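Local coordinates for protein flavohemoglobin (Malassezia yamatoensis, PDB 6O0A) that binds heme and FAD and, as a flavohemoglobin, probably passes electrons from NAD(P)H through the flavin to the heme to detoxify nitric oxide, at residues Asp117-Tyr122 and Glu145-Leu150; Ala204-Ser209 and Ser262-Asp267; Ile210-Ser215 and Gly244-Ile249. All blocks are in the same frame, centred on the assembly; numbering follows the deposited sequence. Where two conformers were deposited one is given.

Interaction 1 comes first along the chain and sits in the helical heme-binding part, where helices 115-131 and 137-163 pack against one face and the rim of the porphyrin. Interactions 2 and 3 follow in the FAD-binding domain and share strand 207-213 of its antiparallel sheet: A204-S209 and I210-S215 adjoin in sequence, and interaction 3 is nested inside the loop that interaction 2 closes. Their centres are about 19 Å apart, whereas interaction 1 lies about 26 Å from interaction 2 and 30 Å from interaction 3, centre to centre. One strand thus meets the flavin end of FAD and, farther along, the turn that binds its diphosphate.

Interaction 1. Residues Asp117-Tyr122 and Glu145-Leu150; sequences DTVYKY and EVYWLL. With HEM (protoporphyrin IX containing Fe), chain C.
Y120, Y147 and W148 form an aromatic cluster between two nearly antiparallel helices of the globin fold, 115-131 and 137-163, whose local axes run 11.4 Å apart at 160°. The Y120 ring turns its edge to the face of Y147 in a T-shaped pair, centroids 5.5 Å apart and planes at 61°. Y120 CB also rests on Y147 CE1 at 3.7 Å. The W148 side chain crosses that of Y120, but the two rings are tilted obliquely, and W148 NE1 lies over one face of the Y120 ring near its rim, 3.8 Å from Y120 CD1.

Y147 reaches between the helices because its CG stands anti to the backbone N (chi1 179°), which sends the ring straight out toward helix 115-131. There V119 CG1 lies at the ring's edge, while V119 CG2 turns to the porphyrin and touches the heme methyl CMC at 3.3 Å. Y147 CE2 meets the heme vinyl carbon CBB. V119 and Y147 lie over the same face of the heme, whereas L150 CD2 meets the methyl CMB at the porphyrin edge.

Farther out, hydrogen bonds fix the two phenol ends: Y147 OH with the carbonyl O of Y116, Y120 OH with T144 OG1. F124 stacks on Y120 and also touches Y147. On the exposed flank D117 brings its carboxylate obliquely to the indole, OD1 lying 3.0 Å from W148 CH2.

Interaction 2. Residues Ala204-Ser209 and Ser262-Asp267; sequences AGQYIS and SNPYGD. With FAD (flavin-adenine dinucleotide), chain B.
Q206 lies along the backbone of Y265 and G266, and each part of its side chain meets something there. CB sits 3.1 Å from Y265 O, and CG is close to both that oxygen and G266 O. Beyond CG the chain runs on extended and the amide divides its ends: OE1 approaches P264 CB and is hydrogen-bonded to K203 N, while NE2 donates to G266 O at 3.3 Å. This last bond is straight, 167° at the hydrogen, and lies in the plane of both groups, on a lone pair of the carbonyl; together with the K203 bond it would set the rotation of the amide.

Next to it, Y207 and Y265 make a single antiparallel bridge, a hydrogen-bonded pair with Y207 N to Y265 O at 2.9 Å and Y265 N to Y207 O at 3.0 Å. Y207 holds CG between its own N and carbonyl carbon (chi1 58°), which swings the ring back over the bridge: Y265 O stands over one face, and the flavin methyl C7M of FAD over the opposite face, 3.4 Å from Y207 CD2. Y207 CE2 runs close to G266 CA, where no side chain intervenes.

Toward S209 the pairing is carried by S262, whose N donates to S209 O. Its OG takes the N-H of S209 at 2.8 Å and donates a hydrogen bond to N263 O. Between this and the bridge, a water donates to both Y207 O and N263 O.

Here the start of strand 207-213 meets the end of its neighbour 258-262 and the loop that follows, in the antiparallel sheet of the ferredoxin-reductase-like FAD-binding domain, with Y207 beside the flavin's dimethylbenzene end.

Interaction 3. Residues Ile210-Ser215 and Gly244-Ile249; sequences IYARTS and GEMTTI. With FAD (flavin-adenine dinucleotide), chain B.
M246 and I249 press against the end of strand 207-213, and here the contact is close and largely apolar, though it includes a methyl against a backbone carbonyl. The methionine is bent at chi2 and chi3 (-52° and -62°), which folds its methyl back onto the strand: CE lies 3.3 Å from A212 O and also touches A212 CB, while SD meets T214 CG2. Both branches of I249 touch R213 O: CG2 also rests on A212 CB at 4.0 Å, and CD1 goes on to T214 CA. A212 also touches L259 and F250.

The other flank of the same turn faces the cofactor. In the FAD-binding domain of this reductase family, the start of helix 246-251 receives the diphosphate on successive backbone amides: E245 N donates to FAD O1A at 2.8 Å, M246 N to O2P, and T247 N to O1P. T247 OG1 adds a short bond to O1P, 2.7 Å. A helix N-terminus aimed at phosphates would help to offset their charge. G244 fits tightly against the same group, its CA 3.1 Å from FAD O3P.

Toward solvent the contact thins out. The extended E245 side chain crosses T214 obliquely, with OE2 3.4 Å from T214 CG2, an approach of carboxylate to methyl; the threonine's hydroxyl instead bonds to D216 and L218. OE2 has its charged partner in R64, and a water bridges it to the backbone of exposed S215, donating to OE2 and accepting from S215 N at 2.9 Å. R213 sets off away from the helix; its NH1 makes a salt bridge to D59 and a hydrogen bond to G217 O.

Interaction 1. Residues Asp117-Tyr122 and Glu145-Leu150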
# COMPACT_ATOMS: atom_id res chain seq x y z
N ASP A 117 15.73 -2.10 16.51
CA ASP A 117 16.07 -2.27 17.92
C ASP A 117 15.07 -1.54 18.81
O ASP A 117 14.71 -2.03 19.89
CB ASP A 117 17.48 -1.73 18.19
CG ASP A 117 18.56 -2.52 17.48
OD1 ASP A 117 18.45 -3.76 17.38
OD2 ASP A 117 19.55 -1.89 17.03
N THR A 118 14.62 -0.36 18.38
CA THR A 118 13.62 0.40 19.12
C THR A 118 12.31 -0.38 19.24
O THR A 118 11.75 -0.52 20.33
CB THR A 118 13.37 1.74 18.42
OG1 THR A 118 14.63 2.39 18.19
CG2 THR A 118 12.47 2.62 19.28
N VAL A 119 11.81 -0.88 18.11
CA VAL A 119 10.57 -1.64 18.13
C VAL A 119 10.73 -2.90 18.96
O VAL A 119 9.83 -3.26 19.74
CB VAL A 119 10.09 -1.92 16.70
CG1 VAL A 119 9.12 -3.09 16.66
CG2 VAL A 119 9.41 -0.66 16.18
N TYR A 120 11.88 -3.57 18.86
CA TYR A 120 12.08 -4.76 19.69
C TYR A 120 11.93 -4.41 21.17
O TYR A 120 11.23 -5.10 21.91
CB TYR A 120 13.45 -5.39 19.44
CG TYR A 120 13.64 -6.57 20.38
CD1 TYR A 120 13.07 -7.80 20.10
CD2 TYR A 120 14.31 -6.42 21.59
CE1 TYR A 120 13.20 -8.88 20.97
CE2 TYR A 120 14.44 -7.49 22.48
CZ TYR A 120 13.87 -8.71 22.16
OH TYR A 120 14.01 -9.76 23.05
N LYS A 121 12.59 -3.34 21.61
CA LYS A 121 12.58 -2.97 23.02
C LYS A 121 11.17 -2.75 23.53
O LYS A 121 10.75 -3.34 24.53
CB LYS A 121 13.43 -1.72 23.22
CG LYS A 121 13.37 -1.20 24.63
CD LYS A 121 14.22 0.02 24.82
CE LYS A 121 14.18 0.45 26.29
NZ LYS A 121 15.13 1.56 26.57
N TYR A 122 10.40 -1.89 22.85
CA TYR A 122 9.08 -1.55 23.37
C TYR A 122 8.06 -2.64 23.10
O TYR A 122 7.16 -2.85 23.93
CB TYR A 122 8.63 -0.20 22.80
CG TYR A 122 9.57 0.85 23.33
CD1 TYR A 122 9.54 1.19 24.68
CD2 TYR A 122 10.56 1.40 22.53
CE1 TYR A 122 10.44 2.10 25.20
CE2 TYR A 122 11.46 2.31 23.05
CZ TYR A 122 11.39 2.65 24.38
OH TYR A 122 12.28 3.55 24.91
N GLU A 145 13.75 -14.76 18.58
CA GLU A 145 14.32 -15.32 17.36
C GLU A 145 13.41 -15.03 16.16
O GLU A 145 13.90 -14.62 15.10
CB GLU A 145 14.53 -16.82 17.51
CG GLU A 145 15.27 -17.40 16.30
CD GLU A 145 15.50 -18.90 16.40
OE1 GLU A 145 15.40 -19.47 17.51
OE2 GLU A 145 15.79 -19.51 15.34
N VAL A 146 12.10 -15.23 16.33
CA VAL A 146 11.13 -14.93 15.28
C VAL A 146 11.23 -13.47 14.87
O VAL A 146 11.31 -13.14 13.68
CB VAL A 146 9.71 -15.30 15.74
CG1 VAL A 146 8.65 -14.85 14.72
CG2 VAL A 146 9.59 -16.79 16.00
N TYR A 147 11.25 -12.57 15.86
CA TYR A 147 11.35 -11.14 15.55
C TYR A 147 12.58 -10.84 14.71
O TYR A 147 12.50 -10.11 13.71
CB TYR A 147 11.38 -10.30 16.84
CG TYR A 147 11.51 -8.81 16.54
CD1 TYR A 147 12.75 -8.20 16.38
CD2 TYR A 147 10.37 -8.03 16.37
CE1 TYR A 147 12.87 -6.84 16.08
CE2 TYR A 147 10.47 -6.66 16.07
CZ TYR A 147 11.72 -6.08 15.92
OH TYR A 147 11.81 -4.73 15.62
N TRP A 148 13.75 -11.34 15.11
CA TRP A 148 14.96 -10.92 14.42
C TRP A 148 15.11 -11.58 13.06
O TRP A 148 15.72 -10.99 12.16
CB TRP A 148 16.19 -11.17 15.31
CG TRP A 148 16.26 -10.09 16.35
CD1 TRP A 148 16.11 -10.22 17.70
CD2 TRP A 148 16.41 -8.68 16.11
NE1 TRP A 148 16.19 -8.99 18.32
CE2 TRP A 148 16.38 -8.03 17.35
CE3 TRP A 148 16.59 -7.91 14.95
CZ2 TRP A 148 16.51 -6.64 17.48
CZ3 TRP A 148 16.72 -6.54 15.07
CH2 TRP A 148 16.68 -5.92 16.33
N LEU A 149 14.56 -12.78 12.86
CA LEU A 149 14.51 -13.35 11.52
C LEU A 149 13.76 -12.43 10.58
O LEU A 149 14.20 -12.19 9.45
CB LEU A 149 13.84 -14.72 11.55
CG LEU A 149 14.66 -15.90 12.05
CD1 LEU A 149 13.77 -17.12 12.17
CD2 LEU A 149 15.80 -16.16 11.09
N LEU A 150 12.62 -11.93 11.03
CA LEU A 150 11.79 -11.05 10.21
C LEU A 150 12.45 -9.69 10.03
O LEU A 150 12.51 -9.16 8.91
CB LEU A 150 10.42 -10.92 10.87
CG LEU A 150 9.28 -10.07 10.30
CD1 LEU A 150 9.02 -10.44 8.86
CD2 LEU A 150 8.05 -10.34 11.14
CHA HEM C . 3.73 -0.35 8.61
CHB HEM C . 5.45 -4.68 10.05
CHC HEM C . 9.28 -2.48 12.06
CHD HEM C . 7.23 1.83 11.20
C1A HEM C . 3.87 -1.71 8.80
C2A HEM C . 2.97 -2.74 8.33
C3A HEM C . 3.45 -3.93 8.72
C4A HEM C . 4.66 -3.70 9.47
CMA HEM C . 2.83 -5.31 8.45
CAA HEM C . 1.71 -2.49 7.48
CBA HEM C . 2.18 -2.52 6.03
CGA HEM C . 1.03 -2.20 5.11
O1A HEM C . 0.34 -1.17 5.34
O2A HEM C . 0.81 -2.96 4.14
C1B HEM C . 6.64 -4.47 10.71
C2B HEM C . 7.49 -5.50 11.28
C3B HEM C . 8.55 -4.89 11.86
C4B HEM C . 8.40 -3.46 11.64
CMB HEM C . 7.15 -7.00 11.22
CAB HEM C . 9.76 -5.51 12.60
CBB HEM C . 10.11 -6.81 12.54
C1C HEM C . 9.03 -1.13 12.03
C2C HEM C . 9.86 -0.12 12.63
C3C HEM C . 9.30 1.09 12.40
C4C HEM C . 8.09 0.86 11.65
CMC HEM C . 11.18 -0.45 13.38
CAC HEM C . 9.76 2.50 12.85
CBC HEM C . 10.47 2.72 13.97
C1D HEM C . 6.12 1.60 10.42
C2D HEM C . 5.23 2.64 9.94
C3D HEM C . 4.26 2.05 9.23
C4D HEM C . 4.49 0.62 9.23
CMD HEM C . 5.40 4.15 10.23
CAD HEM C . 3.09 2.79 8.54
CBD HEM C . 1.82 2.48 9.32
CGD HEM C . 1.70 3.35 10.56
O1D HEM C . 1.88 4.59 10.46
O2D HEM C . 1.41 2.79 11.65
NA HEM C . 4.90 -2.34 9.50
NB HEM C . 7.23 -3.25 10.95
NC HEM C . 7.95 -0.51 11.43
ND HEM C . 5.65 0.38 9.96
FE HEM C . 6.58 -1.44 10.23

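Interaction 2. Residues Ala204-Ser209 and Ser262-Asp267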
# COMPACT_ATOMS: atom_id res chain seq x y z
N ALA A 204 5.13 2.44 -13.23
CA ALA A 204 3.67 2.52 -13.20
C ALA A 204 3.11 1.59 -12.13
O ALA A 204 3.45 0.40 -12.08
CB ALA A 204 3.09 2.17 -14.57
N GLY A 205 2.24 2.15 -11.28
CA GLY A 205 1.71 1.47 -10.11
C GLY A 205 2.36 1.88 -8.81
O GLY A 205 1.80 1.61 -7.74
N GLN A 206 3.52 2.53 -8.87
CA GLN A 206 4.16 2.89 -7.61
C GLN A 206 3.50 4.13 -7.00
O GLN A 206 2.74 4.86 -7.64
CB GLN A 206 5.66 3.12 -7.82
CG GLN A 206 6.42 1.84 -8.16
CD GLN A 206 7.92 2.03 -8.12
OE1 GLN A 206 8.44 3.00 -8.66
NE2 GLN A 206 8.62 1.10 -7.48
N TYR A 207 3.81 4.34 -5.72
CA TYR A 207 3.25 5.42 -4.93
C TYR A 207 4.39 6.21 -4.29
O TYR A 207 5.54 5.76 -4.26
CB TYR A 207 2.32 4.89 -3.84
CG TYR A 207 2.99 3.91 -2.88
CD1 TYR A 207 3.70 4.36 -1.78
CD2 TYR A 207 2.90 2.54 -3.08
CE1 TYR A 207 4.29 3.46 -0.90
CE2 TYR A 207 3.49 1.65 -2.22
CZ TYR A 207 4.19 2.12 -1.13
OH TYR A 207 4.76 1.21 -0.27
N ILE A 208 4.04 7.39 -3.78
CA ILE A 208 4.95 8.17 -2.95
C ILE A 208 4.25 8.41 -1.62
O ILE A 208 3.03 8.35 -1.51
CB ILE A 208 5.38 9.50 -3.62
CG1 ILE A 208 4.19 10.26 -4.23
CG2 ILE A 208 6.40 9.25 -4.74
CD1 ILE A 208 3.25 10.95 -3.25
N SER A 209 5.05 8.71 -0.61
CA SER A 209 4.54 9.29 0.62
C SER A 209 4.75 10.79 0.57
O SER A 209 5.86 11.26 0.27
CB SER A 209 5.24 8.70 1.86
OG SER A 209 4.90 7.34 2.09
N SER A 262 8.45 11.61 -0.61
CA SER A 262 9.41 10.52 -0.52
C SER A 262 9.86 10.07 -1.91
O SER A 262 9.39 10.56 -2.94
CB SER A 262 8.79 9.32 0.21
OG SER A 262 7.87 8.65 -0.65
N ASN A 263 10.77 9.12 -1.91
CA ASN A 263 11.11 8.41 -3.13
C ASN A 263 9.98 7.44 -3.48
O ASN A 263 9.19 7.06 -2.61
CB ASN A 263 12.45 7.70 -2.94
CG ASN A 263 13.61 8.69 -2.91
OD1 ASN A 263 13.54 9.76 -3.54
ND2 ASN A 263 14.68 8.35 -2.20
N PRO A 264 9.87 7.05 -4.75
CA PRO A 264 8.75 6.20 -5.17
C PRO A 264 9.02 4.73 -4.90
O PRO A 264 10.15 4.24 -5.07
CB PRO A 264 8.65 6.48 -6.67
CG PRO A 264 10.10 6.69 -7.08
CD PRO A 264 10.74 7.41 -5.88
N TYR A 265 7.98 4.02 -4.48
CA TYR A 265 8.10 2.61 -4.10
C TYR A 265 6.79 1.89 -4.42
O TYR A 265 5.79 2.50 -4.80
CB TYR A 265 8.48 2.47 -2.61
CG TYR A 265 9.90 2.89 -2.33
CD1 TYR A 265 10.97 2.12 -2.77
CD2 TYR A 265 10.19 4.07 -1.64
CE1 TYR A 265 12.28 2.49 -2.54
CE2 TYR A 265 11.50 4.45 -1.40
CZ TYR A 265 12.55 3.66 -1.86
OH TYR A 265 13.85 4.03 -1.63
N GLY A 266 6.81 0.58 -4.24
CA GLY A 266 5.61 -0.22 -4.37
C GLY A 266 5.90 -1.38 -5.29
O GLY A 266 6.65 -1.23 -6.26
N ASP A 267 5.36 -2.56 -4.97
CA ASP A 267 5.66 -3.74 -5.76
C ASP A 267 4.50 -4.15 -6.64
O ASP A 267 4.57 -5.20 -7.30
CB ASP A 267 6.09 -4.90 -4.85
CG ASP A 267 5.00 -5.34 -3.88
OD1 ASP A 267 3.91 -4.74 -3.85
OD2 ASP A 267 5.24 -6.31 -3.13
PA FAD B . -6.72 9.01 7.97
O1A FAD B . -6.45 10.10 8.93
O2A FAD B . -5.55 8.10 7.68
O5B FAD B . -7.95 8.13 8.48
C5B FAD B . -8.27 6.89 7.82
C4B FAD B . -9.42 6.30 8.59
O4B FAD B . -9.02 6.10 9.97
C3B FAD B . -10.66 7.18 8.68
O3B FAD B . -11.50 7.03 7.54
C2B FAD B . -11.34 6.64 9.94
O2B FAD B . -12.11 5.48 9.67
C1B FAD B . -10.14 6.27 10.82
N9A FAD B . -9.81 7.28 11.82
C8A FAD B . -9.24 8.51 11.59
N7A FAD B . -9.12 9.25 12.67
C5A FAD B . -9.65 8.46 13.67
C6A FAD B . -9.88 8.70 15.04
N6A FAD B . -9.56 9.85 15.66
N1A FAD B . -10.47 7.72 15.76
C2A FAD B . -10.80 6.58 15.15
N3A FAD B . -10.64 6.24 13.86
C4A FAD B . -10.06 7.24 13.17
N1 FAD B . -5.79 7.74 -1.63
C2 FAD B . -6.20 8.54 -2.66
O2 FAD B . -7.09 9.38 -2.52
N3 FAD B . -5.59 8.41 -3.91
C4 FAD B . -4.57 7.53 -4.22
O4 FAD B . -4.08 7.51 -5.35
C4X FAD B . -4.14 6.69 -3.12
N5 FAD B . -3.19 5.83 -3.33
C5X FAD B . -2.78 5.03 -2.27
C6 FAD B . -1.77 4.09 -2.48
C7 FAD B . -1.32 3.27 -1.45
C7M FAD B . -0.25 2.24 -1.72
C8 FAD B . -1.88 3.40 -0.17
C8M FAD B . -1.39 2.56 0.98
C9 FAD B . -2.90 4.33 0.04
C9A FAD B . -3.36 5.13 -1.00
N10 FAD B . -4.40 6.07 -0.81
C10 FAD B . -4.82 6.87 -1.86
C1' FAD B . -4.99 6.28 0.52
C2' FAD B . -4.25 7.35 1.32
O2' FAD B . -2.91 6.92 1.57
C3' FAD B . -4.95 7.67 2.65
O3' FAD B . -5.16 6.46 3.37
C4' FAD B . -6.29 8.38 2.47
O4' FAD B . -6.10 9.51 1.61
C5' FAD B . -6.91 8.81 3.78
O5' FAD B . -6.00 9.71 4.45
P FAD B . -6.59 10.63 5.62
O1P FAD B . -7.60 11.63 5.18
O2P FAD B . -5.41 11.27 6.29
O3P FAD B . -7.29 9.61 6.62
O HOH W 1 7.00 5.70 -1.75

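Interaction 3. Residues Ile210-Ser215 and Gly244-Ile249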
# COMPACT_ATOMS: atom_id res chain seq x y z
N ILE A 210 3.68 11.55 0.80
CA ILE A 210 3.73 13.00 0.86
C ILE A 210 3.46 13.41 2.31
O ILE A 210 2.66 12.77 3.01
CB ILE A 210 2.75 13.65 -0.13
CG1 ILE A 210 2.94 15.17 -0.15
CG2 ILE A 210 1.31 13.28 0.19
CD1 ILE A 210 2.39 15.82 -1.39
N TYR A 211 4.13 14.48 2.74
CA TYR A 211 4.19 14.90 4.14
C TYR A 211 3.60 16.29 4.30
O TYR A 211 3.95 17.21 3.55
CB TYR A 211 5.64 14.90 4.65
CG TYR A 211 6.26 13.52 4.72
CD1 TYR A 211 6.60 12.82 3.56
CD2 TYR A 211 6.49 12.91 5.94
CE1 TYR A 211 7.16 11.55 3.63
CE2 TYR A 211 7.06 11.65 6.03
CZ TYR A 211 7.39 10.97 4.86
OH TYR A 211 7.94 9.71 4.94
N ALA A 212 2.75 16.46 5.30
CA ALA A 212 2.34 17.79 5.73
C ALA A 212 2.08 17.76 7.23
O ALA A 212 1.99 16.70 7.84
CB ALA A 212 1.10 18.27 4.97
N ARG A 213 1.96 18.94 7.82
CA ARG A 213 1.73 18.99 9.26
C ARG A 213 0.24 19.03 9.57
O ARG A 213 -0.55 19.63 8.83
CB ARG A 213 2.45 20.19 9.89
CG ARG A 213 3.95 19.98 9.83
CD ARG A 213 4.76 20.85 10.75
NE ARG A 213 6.16 20.55 10.47
CZ ARG A 213 6.89 19.69 11.17
NH1 ARG A 213 6.39 19.08 12.23
NH2 ARG A 213 8.15 19.45 10.82
N THR A 214 -0.13 18.35 10.65
CA THR A 214 -1.46 18.45 11.21
C THR A 214 -1.69 19.88 11.71
O THR A 214 -0.76 20.68 11.84
CB THR A 214 -1.62 17.48 12.38
OG1 THR A 214 -0.68 17.85 13.40
CG2 THR A 214 -1.34 16.06 11.94
N SER A 215 -2.96 20.18 12.00
CA SER A 215 -3.29 21.51 12.52
C SER A 215 -2.48 21.85 13.77
O SER A 215 -2.15 23.02 13.99
CB SER A 215 -4.78 21.61 12.83
OG SER A 215 -5.15 20.71 13.86
N GLY A 244 -10.87 11.54 7.87
CA GLY A 244 -9.43 11.43 7.97
C GLY A 244 -8.81 12.74 8.41
O GLY A 244 -9.42 13.81 8.39
N GLU A 245 -7.54 12.65 8.80
CA GLU A 245 -6.90 13.87 9.28
C GLU A 245 -6.19 14.65 8.16
O GLU A 245 -6.24 15.89 8.15
CB GLU A 245 -5.90 13.53 10.39
CG GLU A 245 -5.22 14.77 10.94
CD GLU A 245 -4.59 14.55 12.29
OE1 GLU A 245 -4.19 13.41 12.62
OE2 GLU A 245 -4.50 15.55 13.02
N MET A 246 -5.54 13.96 7.22
CA MET A 246 -4.61 14.66 6.33
C MET A 246 -5.18 15.02 4.97
O MET A 246 -4.66 15.96 4.35
CB MET A 246 -3.33 13.83 6.13
CG MET A 246 -2.53 13.57 7.42
SD MET A 246 -2.18 15.09 8.34
CE MET A 246 -1.19 16.01 7.19
N THR A 247 -6.21 14.34 4.46
CA THR A 247 -6.63 14.70 3.10
C THR A 247 -7.21 16.11 3.04
O THR A 247 -6.99 16.82 2.06
CB THR A 247 -7.63 13.68 2.51
OG1 THR A 247 -8.65 13.38 3.44
CG2 THR A 247 -6.90 12.41 2.11
N THR A 248 -7.92 16.56 4.09
CA THR A 248 -8.35 17.95 4.09
C THR A 248 -7.16 18.90 4.04
O THR A 248 -7.21 19.93 3.35
CB THR A 248 -9.25 18.23 5.29
OG1 THR A 248 -9.81 19.55 5.17
CG2 THR A 248 -8.49 18.10 6.61
N ILE A 249 -6.06 18.56 4.73
CA ILE A 249 -4.88 19.41 4.75
C ILE A 249 -4.20 19.42 3.38
O ILE A 249 -3.85 20.49 2.87
CB ILE A 249 -3.94 18.96 5.89
CG1 ILE A 249 -4.59 19.30 7.23
CG2 ILE A 249 -2.59 19.66 5.76
CD1 ILE A 249 -3.89 18.72 8.45
PA FAD B . -6.72 9.01 7.97
O1A FAD B . -6.45 10.10 8.93
O2A FAD B . -5.55 8.10 7.68
O5B FAD B . -7.95 8.13 8.48
C5B FAD B . -8.27 6.89 7.82
C4B FAD B . -9.42 6.30 8.59
O4B FAD B . -9.02 6.10 9.97
C3B FAD B . -10.66 7.18 8.68
O3B FAD B . -11.50 7.03 7.54
C2B FAD B . -11.34 6.64 9.94
O2B FAD B . -12.11 5.48 9.67
C1B FAD B . -10.14 6.27 10.82
N9A FAD B . -9.81 7.28 11.82
C8A FAD B . -9.24 8.51 11.59
N7A FAD B . -9.12 9.25 12.67
C5A FAD B . -9.65 8.46 13.67
C6A FAD B . -9.88 8.70 15.04
N6A FAD B . -9.56 9.85 15.66
N1A FAD B . -10.47 7.72 15.76
C2A FAD B . -10.80 6.58 15.15
N3A FAD B . -10.64 6.24 13.86
C4A FAD B . -10.06 7.24 13.17
N1 FAD B . -5.79 7.74 -1.63
C2 FAD B . -6.20 8.54 -2.66
O2 FAD B . -7.09 9.38 -2.52
N3 FAD B . -5.59 8.41 -3.91
C4 FAD B . -4.57 7.53 -4.22
O4 FAD B . -4.08 7.51 -5.35
C4X FAD B . -4.14 6.69 -3.12
N5 FAD B . -3.19 5.83 -3.33
C5X FAD B . -2.78 5.03 -2.27
C6 FAD B . -1.77 4.09 -2.48
C7 FAD B . -1.32 3.27 -1.45
C7M FAD B . -0.25 2.24 -1.72
C8 FAD B . -1.88 3.40 -0.17
C8M FAD B . -1.39 2.56 0.98
C9 FAD B . -2.90 4.33 0.04
C9A FAD B . -3.36 5.13 -1.00
N10 FAD B . -4.40 6.07 -0.81
C10 FAD B . -4.82 6.87 -1.86
C1' FAD B . -4.99 6.28 0.52
C2' FAD B . -4.25 7.35 1.32
O2' FAD B . -2.91 6.92 1.57
C3' FAD B . -4.95 7.67 2.65
O3' FAD B . -5.16 6.46 3.37
C4' FAD B . -6.29 8.38 2.47
O4' FAD B . -6.10 9.51 1.61
C5' FAD B . -6.91 8.81 3.78
O5' FAD B . -6.00 9.71 4.45
P FAD B . -6.59 10.63 5.62
O1P FAD B . -7.60 11.63 5.18
O2P FAD B . -5.41 11.27 6.29
O3P FAD B . -7.29 9.61 6.62
O HOH W 2 -5.02 18.08 11.99